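Side-chain contacts in protein Ta0487 (Thermoplasma acidophilum, PDB 3KBQ), which is of unknown function but belongs to the CinA family and, in the part crystallised, carries a probable molybdopterin-binding domain: residues E96-M101 against K117-P122; N130-A135 against M157-K162. All coordinates share one frame; numbering follows the deposited sequence.

Contact 1 of 2, residues E96-M101 against K117-P122; sequences EDALAM and KMAKIP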
# COMPACT_ATOMS: atom_id res chain seq x y z
N GLU B 96 -6.43 31.65 -5.53
CA GLU B 96 -5.94 32.91 -4.97
C GLU B 96 -5.89 32.94 -3.41
O GLU B 96 -4.93 33.50 -2.82
CB GLU B 96 -6.71 34.11 -5.54
CG GLU B 96 -6.63 34.30 -7.08
CD GLU B 96 -5.20 34.59 -7.64
OE1 GLU B 96 -4.27 34.95 -6.87
OE2 GLU B 96 -5.02 34.48 -8.88
N ASP B 97 -6.86 32.29 -2.74
CA ASP B 97 -6.85 32.19 -1.26
C ASP B 97 -5.63 31.38 -0.85
O ASP B 97 -4.83 31.81 -0.00
CB ASP B 97 -8.08 31.47 -0.67
CG ASP B 97 -9.43 32.01 -1.17
OD1 ASP B 97 -9.50 33.13 -1.77
OD2 ASP B 97 -10.45 31.30 -0.94
N ALA B 98 -5.49 30.21 -1.48
CA ALA B 98 -4.35 29.31 -1.23
C ALA B 98 -3.04 30.10 -1.40
O ALA B 98 -2.19 30.11 -0.50
CB ALA B 98 -4.39 28.11 -2.19
N LEU B 99 -2.93 30.80 -2.54
CA LEU B 99 -1.72 31.57 -2.83
C LEU B 99 -1.42 32.61 -1.72
O LEU B 99 -0.30 32.67 -1.20
CB LEU B 99 -1.80 32.24 -4.23
CG LEU B 99 -0.56 33.07 -4.63
CD1 LEU B 99 0.75 32.25 -4.53
CD2 LEU B 99 -0.72 33.67 -6.03
N ALA B 100 -2.45 33.40 -1.38
CA ALA B 100 -2.39 34.30 -0.21
C ALA B 100 -1.94 33.59 1.09
O ALA B 100 -1.05 34.09 1.77
CB ALA B 100 -3.74 35.01 -0.01
N MET B 101 -2.53 32.45 1.43
CA MET B 101 -2.09 31.65 2.60
C MET B 101 -0.55 31.49 2.53
O MET B 101 0.18 31.85 3.47
CB MET B 101 -2.74 30.26 2.63
CG MET B 101 -4.29 30.17 2.37
SD MET B 101 -5.22 28.61 2.83
CE MET B 101 -4.31 27.27 2.11
N LYS B 117 3.77 26.67 -6.94
CA LYS B 117 2.93 25.58 -7.48
C LYS B 117 2.06 24.94 -6.41
O LYS B 117 1.05 24.29 -6.75
CB LYS B 117 3.73 24.56 -8.32
CG LYS B 117 4.53 23.52 -7.54
CD LYS B 117 3.73 22.22 -7.36
CE LYS B 117 3.98 21.53 -5.97
NZ LYS B 117 5.32 21.81 -5.35
N MET B 118 2.39 25.14 -5.12
CA MET B 118 1.52 24.61 -4.05
C MET B 118 0.13 25.25 -4.01
O MET B 118 -0.78 24.69 -3.38
CB MET B 118 2.16 24.70 -2.63
CG MET B 118 3.35 23.77 -2.35
SD MET B 118 4.08 24.02 -0.69
CE MET B 118 4.17 25.81 -0.52
N ALA B 119 -0.05 26.40 -4.67
CA ALA B 119 -1.39 27.00 -4.79
C ALA B 119 -2.19 26.54 -6.00
O ALA B 119 -3.32 26.99 -6.18
CB ALA B 119 -1.32 28.55 -4.75
N LYS B 120 -1.60 25.68 -6.85
CA LYS B 120 -2.25 25.22 -8.09
C LYS B 120 -3.15 24.02 -7.73
O LYS B 120 -2.70 23.05 -7.11
CB LYS B 120 -1.19 24.87 -9.15
CG LYS B 120 -0.56 26.02 -9.95
CD LYS B 120 -1.42 26.38 -11.22
CE LYS B 120 -0.60 26.83 -12.49
NZ LYS B 120 -0.67 28.31 -12.96
N ILE B 121 -4.44 24.11 -8.05
CA ILE B 121 -5.44 23.19 -7.50
C ILE B 121 -6.43 22.92 -8.65
O ILE B 121 -6.64 23.82 -9.45
CB ILE B 121 -6.15 23.89 -6.32
CG1 ILE B 121 -5.50 23.52 -4.99
CG2 ILE B 121 -7.61 23.60 -6.21
CD1 ILE B 121 -5.83 24.60 -3.91
N PRO B 122 -7.00 21.69 -8.76
CA PRO B 122 -8.11 21.56 -9.72
C PRO B 122 -9.44 22.10 -9.13
O PRO B 122 -9.59 22.19 -7.92
CB PRO B 122 -8.16 20.04 -9.96
CG PRO B 122 -7.79 19.45 -8.67
CD PRO B 122 -6.79 20.43 -8.01

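Contact 2 of 2, residues N130-A135 against M157-K162; sequences NPVGTA and MEALLK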
# COMPACT_ATOMS: atom_id res chain seq x y z
N ASN B 130 -3.15 24.76 6.51
CA ASN B 130 -2.17 23.97 7.21
C ASN B 130 -1.52 24.85 8.27
O ASN B 130 -0.58 25.57 7.97
CB ASN B 130 -1.13 23.45 6.22
CG ASN B 130 -0.12 22.52 6.84
OD1 ASN B 130 -0.03 22.34 8.08
ND2 ASN B 130 0.67 21.90 5.98
N PRO B 131 -2.00 24.78 9.52
CA PRO B 131 -1.50 25.71 10.52
C PRO B 131 -0.07 25.39 10.95
O PRO B 131 0.58 26.24 11.56
CB PRO B 131 -2.48 25.53 11.69
CG PRO B 131 -3.00 24.15 11.56
CD PRO B 131 -2.73 23.65 10.14
N VAL B 132 0.42 24.19 10.61
CA VAL B 132 1.72 23.70 11.05
C VAL B 132 2.78 23.88 9.98
O VAL B 132 3.89 24.34 10.27
CB VAL B 132 1.69 22.15 11.36
CG1 VAL B 132 3.05 21.67 11.88
CG2 VAL B 132 0.55 21.77 12.29
N GLY B 133 2.48 23.49 8.74
CA GLY B 133 3.50 23.48 7.71
C GLY B 133 3.06 24.39 6.60
O GLY B 133 2.14 25.18 6.78
N THR B 134 3.67 24.28 5.43
CA THR B 134 3.28 25.25 4.41
C THR B 134 2.28 24.75 3.34
O THR B 134 1.58 25.58 2.77
CB THR B 134 4.49 25.95 3.76
OG1 THR B 134 5.38 24.95 3.23
CG2 THR B 134 5.19 26.83 4.79
N ALA B 135 2.23 23.45 3.06
CA ALA B 135 1.34 22.99 2.00
C ALA B 135 -0.11 22.88 2.50
O ALA B 135 -0.36 22.19 3.50
CB ALA B 135 1.82 21.67 1.43
N MET B 157 -0.06 16.01 8.77
CA MET B 157 -1.08 15.10 8.22
C MET B 157 -2.13 14.95 9.33
O MET B 157 -3.33 15.17 9.07
CB MET B 157 -0.46 13.75 7.80
CG MET B 157 -1.47 12.64 7.30
SD MET B 157 -2.45 11.87 8.63
CE MET B 157 -1.12 10.97 9.44
N GLU B 158 -1.67 14.68 10.56
CA GLU B 158 -2.56 14.38 11.69
C GLU B 158 -3.37 15.60 12.12
O GLU B 158 -4.58 15.48 12.36
CB GLU B 158 -1.79 13.77 12.86
CG GLU B 158 -1.04 12.49 12.43
CD GLU B 158 -0.11 11.91 13.50
OE1 GLU B 158 -0.09 12.41 14.63
OE2 GLU B 158 0.58 10.90 13.22
N ALA B 159 -2.73 16.77 12.11
CA ALA B 159 -3.43 18.01 12.41
C ALA B 159 -4.57 18.26 11.42
O ALA B 159 -5.68 18.54 11.82
CB ALA B 159 -2.47 19.19 12.44
N LEU B 160 -4.29 18.14 10.14
CA LEU B 160 -5.31 18.42 9.11
C LEU B 160 -6.44 17.36 9.09
O LEU B 160 -7.63 17.68 8.91
CB LEU B 160 -4.64 18.50 7.75
CG LEU B 160 -3.90 19.79 7.35
CD1 LEU B 160 -2.87 19.46 6.33
CD2 LEU B 160 -4.81 20.76 6.71
N LEU B 161 -6.07 16.10 9.29
CA LEU B 161 -7.06 15.04 9.31
C LEU B 161 -8.05 15.27 10.45
O LEU B 161 -9.28 15.18 10.26
CB LEU B 161 -6.39 13.65 9.37
CG LEU B 161 -7.32 12.46 9.17
CD1 LEU B 161 -8.12 12.63 7.89
CD2 LEU B 161 -6.50 11.11 9.15
N LYS B 162 -7.51 15.62 11.62
CA LYS B 162 -8.34 16.00 12.77
C LYS B 162 -9.24 17.23 12.54
O LYS B 162 -10.39 17.21 12.93
CB LYS B 162 -7.51 16.07 14.06
CG LYS B 162 -7.34 14.64 14.63
CD LYS B 162 -6.42 14.49 15.84
CE LYS B 162 -4.99 14.22 15.40
NZ LYS B 162 -4.28 15.52 15.19

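Contact 1 of 2, residues E96-M101 against K117-P122
Ala98 and Leu99, in the first turn of helix 96-106, lie against Ala119, where the chain leaves a short 3-10 segment (117-119) and enters strand 120-121. The backbones come close here: CA of Leu99 and CA of Ala119 are 5.0 Å apart, a spacing that leaves room for little more than a methyl group. The 3-10 turn is closed by the bond from Lys120 N to Lys117 O, while the helix is already regular, with Ala100 N bonded to Glu96 O and Met101 N to Asp97 O.

The methyl of Ala119 is the central piece. It points at the helix and presses on the backbone itself, its CB 3.5 Å from Leu99 N and 3.6 Å from Leu99 CA. From one flank the methyl of Ala98 meets it, CB to CB at 4.0 Å; from Leu99 it is again the first carbon that touches, CB to CB at 3.8 Å. Alanine suits both sides, since a longer side chain at Ala98 or Ala119 would probably push the backbones apart. Leu99 takes part through its stem: CG stands anti to the backbone N (chi1 -179°), and the Leu99 side chain also packs on Ile94 and Leu111. Ile121, two residues on from Ala119, reaches Ala98 CB with the end of its longer branch, CD1, at 4.2 Å, a distance a methyl alone would probably not cover. All four touching residues are buried, and the side-chain contacts are all apolar.

Asp95 ties the two parts together from just before the helix: its side chain OD2 bonds Ala98 N, and its backbone bonds that of Ala119. Strand 120-121 pairs antiparallel with strand 93-94, Ile121 bonding Arg93, and Ile102 of the same helix and Pro127 of strand 125-128 extend the packing.

Contact 2 of 2, residues N130-A135 against M157-K162
Two van der Waals touches join loop 130-135 to segment 157-162 of helix 154-163: an apolar one at Val132 and methyl-on-amide packing at Asn130. Val132 lays CG2 against the methyl of Ala159 at 4.0 Å; with CG1 anti to the backbone N (chi1 -178°), CG2 lies beside that N and faces the helix. Alanine keeps the helix surface low enough for a branched side chain from the loop to rest on it, at the more open border of the contact. Deeper in, Leu160 sends its two methyls to Asn130, CD1 to CG at 4.1 Å and CD2 to CA at 4.2 Å. The two side chains cross at about a right angle, so the leucine covers the carbon part of the amide while the amide's polar atoms, OD1 and ND2, serve the loop.

Asn130 makes its side-chain hydrogen bonds mostly to the loop, with one to Glu156 just ahead of segment 157-162. Its OD1 accepts from Gly133 N at 2.8 Å, nearly straight at 169°, and from Val132 N at 3.2 Å, more bent. Both donors stand over the same face of the amide, completing an Asx turn and an Asx motif. On its other arm ND2 gives a bond to Ala135 O at 2.7 Å, close to the amide plane, and another to Glu156 OE1. Asparagine fits because one flat group both accepts and donates. Replacing Asn130 by alanine is likely to leave Val132 N, Gly133 N, Ala135 O and Glu156 without their partner and take away the amide that Leu160 packs on.

Lys105 NZ, on helix 96-106, bonds Asn130 O and Gly133 O from outside. The loop links strands 125-128 and 137-142, while helix 154-163 is backed by Leu150 of strand 145-150, which touches Leu160, and by helix 23-34, which touches Met157.

Contact 1 closes before contact 2 opens along the chain, and their centres stand about 15 Å apart. They meet at Met118, whose side chain runs from the 3-10 segment to the loop: its SD lies 3.9 Å from Ala135 CB, and its CE 4.0 Å from Thr134 OG1. Helix 96-106 serves both, packing on Ala119 near its start and offering Lys105 to the loop 130-135 farther along. Contact 1 thus belongs to the smaller sheet with its helix, contact 2 to the mixed sheet and helix 154-163. Both lie in the probable molybdopterin-binding domain; their geometry does not say whether either is near its pocket.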